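Dioxygenase (Pseudomonas brassicacearum, PDB 5V2D) probably cleaves the central double bond of lignin-derived stilbenes with molecular oxygen, using a non-haem iron centre of the carotenoid cleavage oxygenase family. Local coordinates at residues A187-L191 and V238-A242; D212-F216 and V248-L252; A450-A456 and L468-R474. All blocks are in the same frame, centred on the assembly; numbering follows the deposited sequence.

How the contacts relate
Contacts 1 and 2 adjoin, their centres 9 Å apart, and both involve the sheet containing strand 247-252: A242 O at the end of contact 1 lies 2.8 Å from V249 N of contact 2, a probable hydrogen bond. Contact 1 is partly buried, close to the centre of the chain, and polar, built on iron, imidazoles and an ion pair. Contact 2, farther out, is fully buried and apolar, joining two sheets by side chains alone. Contact 3 lies about 14 Å from contact 1 between nearest atoms. It is a hairpin within another sheet, mostly buried and backbone-bonded, with its charged pair at the more exposed end.

Contact 1 (A187-L191 and V238-A242); sequences AHPKL and VHDFA. With FE (Fe (III) ion), chain E.
The imidazole of H188 has the carboxylate of D240 over one face, the two planes 21° apart, and the ring of H239 at its edge. That edge points to a face of H239 in an offset edge-to-face pair, with centroids 4.5 Å apart and planes at 79°. The pairing comes with a shared metal: NE2 of H188 and NE2 of H239 each bind the iron(III) ion at 2.1 Å. As co-ligands, H188 NE2 and H239 NE2 lie 3.0 Å from each other. Water 2 and H304 and H495 complete the set of ligands seen, the four-histidine iron site of this family. E156 accepts from ND1 of H239 and so helps fix that ring's rotation.

D240 serves as a second-shell group. Its OD1 takes NZ of K190 on the syn lone pair at 2.7 Å, a salt bridge, and also accepts from the backbone N of F241 on the anti side, tilted out of the carboxylate plane, while OD2 is met by N of T305. With both oxygens held, the carboxylate stays flat against H188, where its charge would probably polarise the imidazole. The K190 chain bends at its second torsion (chi2 -66°) and passes F241, bringing CE to 3.4 Å from O of F241. At the edge of the F241 ring, CE1 lies 3.2 Å from O of H188. Water 1 bridges the backbones, accepting from N of A187 and donating to O of H239.

Around the pair, P189 and L191 pack on strand 198-203, to which K190 is also hydrogen-bonded through its backbone. V238 bears on strands 198-203 and 247-252, and D240 and A242 touch strand 301-311, so the contact spans neighbouring antiparallel sheets around the iron.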
loop_
_atom_site.group_PDB
_atom_site.type_symbol
_atom_site.label_atom_id
_atom_site.label_comp_id
_atom_site.label_asym_id
_atom_site.label_seq_id
_atom_site.Cartn_x
_atom_site.Cartn_y
_atom_site.Cartn_z
ATOM N N ALA A 187 6.602 -4.746 0.490
ATOM C CA ALA A 187 5.145 -4.908 0.407
ATOM C C ALA A 187 4.629 -4.421 -0.957
ATOM O O ALA A 187 3.429 -4.416 -1.158
ATOM C CB ALA A 187 4.487 -4.142 1.542
ATOM N N HIS A 188 5.493 -4.023 -1.893
ATOM C CA HIS A 188 5.049 -3.633 -3.218
ATOM C C HIS A 188 5.646 -4.472 -4.360
ATOM O O HIS A 188 6.181 -3.903 -5.303
ATOM C CB HIS A 188 5.262 -2.155 -3.439
ATOM C CG HIS A 188 4.175 -1.352 -2.817
ATOM N ND1 HIS A 188 2.909 -1.392 -3.343
ATOM C CD2 HIS A 188 4.120 -0.552 -1.730
ATOM C CE1 HIS A 188 2.108 -0.655 -2.571
ATOM N NE2 HIS A 188 2.827 -0.101 -1.617
ATOM N N PRO A 189 5.544 -5.799 -4.271
ATOM C CA PRO A 189 5.939 -6.602 -5.387
ATOM C C PRO A 189 4.974 -6.403 -6.531
ATOM O O PRO A 189 3.825 -5.907 -6.290
ATOM C CB PRO A 189 5.818 -8.019 -4.838
ATOM C CG PRO A 189 4.664 -7.972 -3.896
ATOM C CD PRO A 189 4.828 -6.586 -3.245
ATOM N N LYS A 190 5.408 -6.731 -7.736
ATOM C CA LYS A 190 4.532 -6.651 -8.923
ATOM C C LYS A 190 4.471 -8.023 -9.567
ATOM O O LYS A 190 5.434 -8.780 -9.492
ATOM C CB LYS A 190 5.147 -5.742 -9.960
ATOM C CG LYS A 190 5.709 -4.401 -9.568
ATOM C CD LYS A 190 4.650 -3.511 -9.095
ATOM C CE LYS A 190 5.302 -2.186 -8.691
ATOM N NZ LYS A 190 4.460 -1.545 -7.665
ATOM N N LEU A 191 3.379 -8.318 -10.230
ATOM C CA LEU A 191 3.278 -9.510 -11.147
ATOM C C LEU A 191 3.489 -9.108 -12.584
ATOM O O LEU A 191 2.828 -8.192 -13.144
ATOM C CB LEU A 191 1.894 -10.122 -11.095
ATOM C CG LEU A 191 1.527 -10.722 -9.762
ATOM C CD1 LEU A 191 0.036 -11.169 -9.897
ATOM C CD2 LEU A 191 2.507 -11.873 -9.379
ATOM N N VAL A 238 12.543 2.687 0.835
ATOM C CA VAL A 238 12.136 2.369 -0.536
ATOM C C VAL A 238 10.805 1.635 -0.410
ATOM O O VAL A 238 10.756 0.360 -0.214
ATOM C CB VAL A 238 13.149 1.523 -1.281
ATOM C CG1 VAL A 238 12.748 1.402 -2.750
ATOM C CG2 VAL A 238 14.526 2.169 -1.239
ATOM N N HIS A 239 9.729 2.420 -0.511
ATOM C CA HIS A 239 8.402 1.846 -0.230
ATOM C C HIS A 239 7.888 1.026 -1.423
ATOM O O HIS A 239 7.407 -0.104 -1.276
ATOM C CB HIS A 239 7.408 2.922 0.254
ATOM C CG HIS A 239 6.040 2.367 0.552
ATOM N ND1 HIS A 239 5.828 1.428 1.545
ATOM C CD2 HIS A 239 4.863 2.509 -0.108
ATOM C CE1 HIS A 239 4.548 1.100 1.558
ATOM N NE2 HIS A 239 3.954 1.722 0.552
ATOM N N ASP A 240 7.893 1.665 -2.600
ATOM C CA ASP A 240 7.367 1.084 -3.826
ATOM C C ASP A 240 8.509 1.080 -4.821
ATOM O O ASP A 240 9.562 1.630 -4.562
ATOM C CB ASP A 240 6.155 1.919 -4.273
ATOM C CG ASP A 240 5.188 1.172 -5.213
ATOM O OD1 ASP A 240 5.576 0.114 -5.795
ATOM O OD2 ASP A 240 4.044 1.704 -5.419
ATOM N N PHE A 241 8.337 0.433 -5.946
ATOM C CA PHE A 241 9.351 0.447 -7.007
ATOM C C PHE A 241 8.670 0.328 -8.347
ATOM O O PHE A 241 7.484 0.365 -8.413
ATOM C CB PHE A 241 10.448 -0.618 -6.761
ATOM C CG PHE A 241 10.135 -1.994 -7.244
ATOM C CD1 PHE A 241 8.998 -2.628 -6.896
ATOM C CD2 PHE A 241 11.041 -2.673 -8.040
ATOM C CE1 PHE A 241 8.755 -3.955 -7.285
ATOM C CE2 PHE A 241 10.796 -3.995 -8.478
ATOM C CZ PHE A 241 9.655 -4.622 -8.108
ATOM N N ALA A 242 9.457 0.335 -9.406
ATOM C CA ALA A 242 8.916 0.237 -10.753
ATOM C C ALA A 242 9.705 -0.834 -11.484
ATOM O O ALA A 242 10.943 -0.921 -11.372
ATOM C CB ALA A 242 9.081 1.543 -11.447
HETATM FE FE FE E . 2.072 1.292 -0.198
HETATM O O HOH W 1 7.025 -1.773 0.689
HETATM O O HOH W 2 1.328 2.083 1.557
#

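Contact 2 (D212-F216 and V248-L252); sequences DLVYF and VVFPL
A CH-pi contact marks one end: CG2 of V248 sits over a face of the Y215 ring, 3.7 Å from its centroid and 16° off the normal. Its nearest ring atom is CE1 of Y215. The tyrosine CG is anti to the backbone N (chi1 174°), which places the ring beside V248, and the second torsion turns its face to CG2.

Apolar packing makes up most of the rest and centres on F250. Its CZ reaches CB of Y215 at 4.0 Å, and its CD2 meets CD1 of L213 at 4.2 Å as the leucine and phenylalanine side chains run alongside each other, pointing opposite ways. The same L213 CD1 touches CD1 of L252 at 4.3 Å, so one methyl bridges two residues of the facing strand. F250 also presents its ring edge to the backbone of 212-216: CZ lies 4.0 Å from N of Y215, and CE2 is equally far from O of V214. Beyond the pair, F230 meets the F250 ring edge-to-face, and F201 also meets it.

Polar links across the pair are absent. The strand axes stand 9.5 Å apart at 147°, a separation bridged by side chains, and each strand makes backbone bonds within its own sheet, as L213 does with F230 and V249 with A242. Y215 OH is bonded to E217 instead.

The chemistry is thus that of two adjacent sheets of the propeller packed together: apolar side chains and ring contacts, with no hydrogen bond across, join 212-216 to 248-252.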
loop_
_atom_site.group_PDB
_atom_site.type_symbol
_atom_site.label_atom_id
_atom_site.label_comp_id
_atom_site.label_asym_id
_atom_site.label_seq_id
_atom_site.Cartn_x
_atom_site.Cartn_y
_atom_site.Cartn_z
ATOM N N ASP A 212 22.061 -1.825 2.038
ATOM C CA ASP A 212 21.921 -2.847 1.032
ATOM C C ASP A 212 20.503 -2.837 0.423
ATOM O O ASP A 212 19.495 -2.725 1.156
ATOM C CB ASP A 212 22.175 -4.204 1.628
ATOM C CG ASP A 212 23.585 -4.286 2.257
ATOM O OD1 ASP A 212 23.701 -3.850 3.422
ATOM O OD2 ASP A 212 24.561 -4.632 1.534
ATOM N N LEU A 213 20.475 -2.989 -0.901
ATOM C CA LEU A 213 19.267 -3.075 -1.711
ATOM C C LEU A 213 19.376 -4.311 -2.533
ATOM O O LEU A 213 20.459 -4.650 -3.009
ATOM C CB LEU A 213 19.209 -1.902 -2.662
ATOM C CG LEU A 213 19.096 -0.540 -1.996
ATOM C CD1 LEU A 213 18.972 0.540 -3.054
ATOM C CD2 LEU A 213 17.857 -0.437 -1.150
ATOM N N VAL A 214 18.279 -5.017 -2.757
ATOM C CA VAL A 214 18.311 -6.216 -3.597
ATOM C C VAL A 214 17.094 -6.268 -4.470
ATOM O O VAL A 214 15.978 -6.079 -3.919
ATOM C CB VAL A 214 18.187 -7.542 -2.792
ATOM C CG1 VAL A 214 18.692 -8.728 -3.576
ATOM C CG2 VAL A 214 18.658 -7.439 -1.410
ATOM N N TYR A 215 17.263 -6.583 -5.759
ATOM C CA TYR A 215 16.137 -6.954 -6.644
ATOM C C TYR A 215 16.003 -8.480 -6.699
ATOM O O TYR A 215 17.018 -9.176 -6.752
ATOM C CB TYR A 215 16.366 -6.400 -8.064
ATOM C CG TYR A 215 15.341 -6.870 -9.034
ATOM C CD1 TYR A 215 14.034 -6.515 -8.866
ATOM C CD2 TYR A 215 15.658 -7.704 -10.084
ATOM C CE1 TYR A 215 13.056 -6.957 -9.711
ATOM C CE2 TYR A 215 14.707 -8.128 -10.966
ATOM C CZ TYR A 215 13.397 -7.763 -10.777
ATOM O OH TYR A 215 12.400 -8.224 -11.597
ATOM N N PHE A 216 14.785 -8.992 -6.654
ATOM C CA PHE A 216 14.456 -10.385 -6.800
ATOM C C PHE A 216 13.438 -10.622 -7.906
ATOM O O PHE A 216 12.435 -9.902 -7.978
ATOM C CB PHE A 216 13.766 -10.943 -5.543
ATOM C CG PHE A 216 14.568 -10.864 -4.325
ATOM C CD1 PHE A 216 14.162 -10.062 -3.237
ATOM C CD2 PHE A 216 15.704 -11.642 -4.210
ATOM C CE1 PHE A 216 14.894 -10.060 -2.057
ATOM C CE2 PHE A 216 16.469 -11.616 -3.010
ATOM C CZ PHE A 216 16.046 -10.798 -1.945
ATOM N N VAL A 248 14.536 -2.007 -13.696
ATOM C CA VAL A 248 13.938 -1.861 -12.378
ATOM C C VAL A 248 14.402 -0.498 -11.857
ATOM O O VAL A 248 15.532 -0.125 -12.064
ATOM C CB VAL A 248 14.452 -2.998 -11.512
ATOM C CG1 VAL A 248 14.059 -2.820 -10.076
ATOM C CG2 VAL A 248 13.862 -4.293 -12.022
ATOM N N VAL A 249 13.524 0.241 -11.171
ATOM C CA VAL A 249 13.826 1.533 -10.588
ATOM C C VAL A 249 13.444 1.515 -9.106
ATOM O O VAL A 249 12.299 1.160 -8.759
ATOM C CB VAL A 249 13.040 2.650 -11.277
ATOM C CG1 VAL A 249 13.387 4.008 -10.670
ATOM C CG2 VAL A 249 13.332 2.627 -12.771
ATOM N N PHE A 250 14.394 1.881 -8.251
ATOM C CA PHE A 250 14.197 1.984 -6.789
ATOM C C PHE A 250 14.142 3.491 -6.432
ATOM O O PHE A 250 15.143 4.181 -6.512
ATOM C CB PHE A 250 15.386 1.438 -6.068
ATOM C CG PHE A 250 15.559 -0.043 -6.177
ATOM C CD1 PHE A 250 15.946 -0.626 -7.375
ATOM C CD2 PHE A 250 15.573 -0.825 -5.012
ATOM C CE1 PHE A 250 16.132 -2.010 -7.488
ATOM C CE2 PHE A 250 15.804 -2.241 -5.067
ATOM C CZ PHE A 250 16.084 -2.822 -6.322
ATOM N N PRO A 251 12.999 3.979 -5.999
ATOM C CA PRO A 251 12.916 5.383 -5.537
ATOM C C PRO A 251 13.269 5.435 -4.053
ATOM O O PRO A 251 12.540 4.933 -3.189
ATOM C CB PRO A 251 11.445 5.778 -5.808
ATOM C CG PRO A 251 10.841 4.553 -6.470
ATOM C CD PRO A 251 11.672 3.379 -6.132
ATOM N N LEU A 252 14.370 6.075 -3.711
ATOM C CA LEU A 252 14.751 6.288 -2.322
ATOM C C LEU A 252 14.147 7.591 -1.835
ATOM O O LEU A 252 14.533 8.682 -2.274
ATOM C CB LEU A 252 16.291 6.380 -2.150
ATOM C CG LEU A 252 16.935 5.016 -2.000
ATOM C CD1 LEU A 252 16.805 4.285 -3.314
ATOM C CD2 LEU A 252 18.367 5.135 -1.609
#

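Contact 3 (A450-A456 and L468-R474); sequences ADGYVVA and LVVLDSR
D451 carries its CG anti to the backbone N (chi1 177°), swinging the carboxylate across to R474, whose chain runs extended from CG to NE. The guanidinium grips it side-on: D451 OD2, in the guanidinium plane, takes R474 NH2 on its syn lone pair at 2.8 Å, nearly straight at 168°, while NE reaches OD1 at 2.9 Å, tilted from both planes. S473 OG sits between the backbone N and the carbonyl carbon (chi1 60°), where it donates to O of A450 at 2.8 Å and accepts from N of G452 at 2.9 Å. An alanine at D451 would remove both carboxylate oxygens and would probably leave R474 free to swing away and R443 without one of its acid partners.

D472 OD1 accepts from N of R474, an Asx turn at the strand end, and also pairs with R443. Beyond it the antiparallel hairpin is knit by the hydrogen-bonded pairs V454-L471 and A456-V469. In the non-hydrogen-bonded pair V455-V470, CG2 of V455 lies 4.1 Å from CG1 of V470; Y453, paired with D472, brings its CB to that same methyl.

Strand 452-460 lies between 433-442 and 465-472, and 482-486 flanks the latter; V454 and S473 pack on F389 of strand 387-392, and L468 on F90 and F92 of strand 85-93.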
loop_
_atom_site.group_PDB
_atom_site.type_symbol
_atom_site.label_atom_id
_atom_site.label_comp_id
_atom_site.label_asym_id
_atom_site.label_seq_id
_atom_site.Cartn_x
_atom_site.Cartn_y
_atom_site.Cartn_z
ATOM N N ALA A 450 -8.042 -1.205 -19.669
ATOM C CA ALA A 450 -8.857 -0.429 -18.723
ATOM C C ALA A 450 -10.330 -0.487 -19.056
ATOM O O ALA A 450 -11.113 0.377 -18.577
ATOM C CB ALA A 450 -8.425 1.048 -18.606
ATOM N N ASP A 451 -10.725 -1.528 -19.791
ATOM C CA ASP A 451 -12.165 -1.697 -20.094
ATOM C C ASP A 451 -12.686 -2.790 -19.172
ATOM O O ASP A 451 -12.347 -3.958 -19.349
ATOM C CB ASP A 451 -12.355 -2.041 -21.572
ATOM C CG ASP A 451 -13.817 -2.316 -21.951
ATOM O OD1 ASP A 451 -14.705 -1.861 -21.204
ATOM O OD2 ASP A 451 -14.016 -2.880 -23.028
ATOM N N GLY A 452 -13.452 -2.378 -18.188
ATOM C CA GLY A 452 -13.969 -3.297 -17.222
ATOM C C GLY A 452 -14.574 -2.601 -16.028
ATOM O O GLY A 452 -15.257 -1.613 -16.170
ATOM N N TYR A 453 -14.338 -3.156 -14.845
ATOM C CA TYR A 453 -14.995 -2.721 -13.632
ATOM C C TYR A 453 -13.971 -2.158 -12.644
ATOM O O TYR A 453 -12.878 -2.699 -12.518
ATOM C CB TYR A 453 -15.745 -3.905 -13.053
ATOM C CG TYR A 453 -16.691 -4.539 -14.059
ATOM C CD1 TYR A 453 -16.411 -5.780 -14.638
ATOM C CD2 TYR A 453 -17.829 -3.854 -14.501
ATOM C CE1 TYR A 453 -17.235 -6.344 -15.606
ATOM C CE2 TYR A 453 -18.646 -4.403 -15.486
ATOM C CZ TYR A 453 -18.330 -5.670 -16.014
ATOM O OH TYR A 453 -19.175 -6.269 -16.937
ATOM N N VAL A 454 -14.342 -1.127 -11.950
ATOM C CA VAL A 454 -13.504 -0.589 -10.875
ATOM C C VAL A 454 -14.237 -0.861 -9.581
ATOM O O VAL A 454 -15.444 -0.512 -9.428
ATOM C CB VAL A 454 -13.347 0.908 -11.049
ATOM C CG1 VAL A 454 -12.439 1.506 -10.005
ATOM C CG2 VAL A 454 -12.700 1.188 -12.434
ATOM N N VAL A 455 -13.542 -1.478 -8.624
ATOM C CA VAL A 455 -14.167 -1.933 -7.407
ATOM C C VAL A 455 -13.396 -1.322 -6.229
ATOM O O VAL A 455 -12.157 -1.335 -6.201
ATOM C CB VAL A 455 -14.159 -3.429 -7.327
ATOM C CG1 VAL A 455 -14.825 -3.895 -5.991
ATOM C CG2 VAL A 455 -14.885 -4.030 -8.525
ATOM N N ALA A 456 -14.105 -0.771 -5.275
ATOM C CA ALA A 456 -13.476 -0.166 -4.125
ATOM C C ALA A 456 -14.404 -0.111 -2.948
ATOM O O ALA A 456 -15.620 -0.015 -3.123
ATOM C CB ALA A 456 -13.049 1.280 -4.440
ATOM N N LEU A 468 -19.042 -2.171 -0.698
ATOM C CA LEU A 468 -18.081 -2.383 -1.731
ATOM C C LEU A 468 -18.773 -1.962 -3.082
ATOM O O LEU A 468 -19.802 -2.587 -3.478
ATOM C CB LEU A 468 -17.716 -3.827 -1.784
ATOM C CG LEU A 468 -16.547 -4.218 -2.662
ATOM C CD1 LEU A 468 -15.275 -3.546 -2.205
ATOM C CD2 LEU A 468 -16.425 -5.759 -2.664
ATOM N N VAL A 469 -18.296 -0.890 -3.706
ATOM C CA VAL A 469 -18.956 -0.384 -4.921
ATOM C C VAL A 469 -18.288 -0.909 -6.188
ATOM O O VAL A 469 -17.057 -1.130 -6.212
ATOM C CB VAL A 469 -19.039 1.138 -4.969
ATOM C CG1 VAL A 469 -19.946 1.586 -3.837
ATOM C CG2 VAL A 469 -17.692 1.833 -4.971
ATOM N N VAL A 470 -19.103 -1.139 -7.214
ATOM C CA VAL A 470 -18.624 -1.578 -8.491
ATOM C C VAL A 470 -19.049 -0.583 -9.576
ATOM O O VAL A 470 -20.241 -0.357 -9.772
ATOM C CB VAL A 470 -19.210 -2.959 -8.826
ATOM C CG1 VAL A 470 -18.626 -3.432 -10.168
ATOM C CG2 VAL A 470 -18.966 -3.992 -7.706
ATOM N N LEU A 471 -18.080 0.026 -10.245
ATOM C CA LEU A 471 -18.330 1.026 -11.323
ATOM C C LEU A 471 -17.850 0.455 -12.624
ATOM O O LEU A 471 -16.997 -0.463 -12.684
ATOM C CB LEU A 471 -17.607 2.351 -11.064
ATOM C CG LEU A 471 -18.233 3.222 -9.985
ATOM C CD1 LEU A 471 -18.051 2.638 -8.551
ATOM C CD2 LEU A 471 -17.628 4.616 -10.082
ATOM N N ASP A 472 -18.456 0.975 -13.701
ATOM C CA ASP A 472 -18.083 0.542 -15.050
ATOM C C ASP A 472 -17.120 1.565 -15.543
ATOM O O ASP A 472 -17.474 2.769 -15.522
ATOM C CB ASP A 472 -19.366 0.513 -15.967
ATOM C CG ASP A 472 -19.089 -0.196 -17.281
ATOM O OD1 ASP A 472 -18.105 0.126 -17.993
ATOM O OD2 ASP A 472 -19.824 -1.164 -17.592
ATOM N N SER A 473 -15.951 1.139 -16.033
ATOM C CA SER A 473 -14.897 2.078 -16.469
ATOM C C SER A 473 -15.328 2.953 -17.663
ATOM O O SER A 473 -14.781 4.046 -17.832
ATOM C CB SER A 473 -13.619 1.391 -16.922
ATOM O OG SER A 473 -13.809 0.514 -18.019
ATOM N N ARG A 474 -16.317 2.456 -18.417
ATOM C CA ARG A 474 -16.893 3.224 -19.544
ATOM C C ARG A 474 -17.675 4.435 -19.136
ATOM O O ARG A 474 -17.892 5.310 -19.991
ATOM C CB ARG A 474 -17.830 2.339 -20.370
ATOM C CG ARG A 474 -16.982 1.371 -21.187
ATOM C CD ARG A 474 -17.844 0.382 -21.851
ATOM N NE ARG A 474 -17.025 -0.671 -22.441
ATOM C CZ ARG A 474 -17.540 -1.659 -23.199
ATOM N NH1 ARG A 474 -18.846 -1.703 -23.491
ATOM N NH2 ARG A 474 -16.763 -2.601 -23.713
#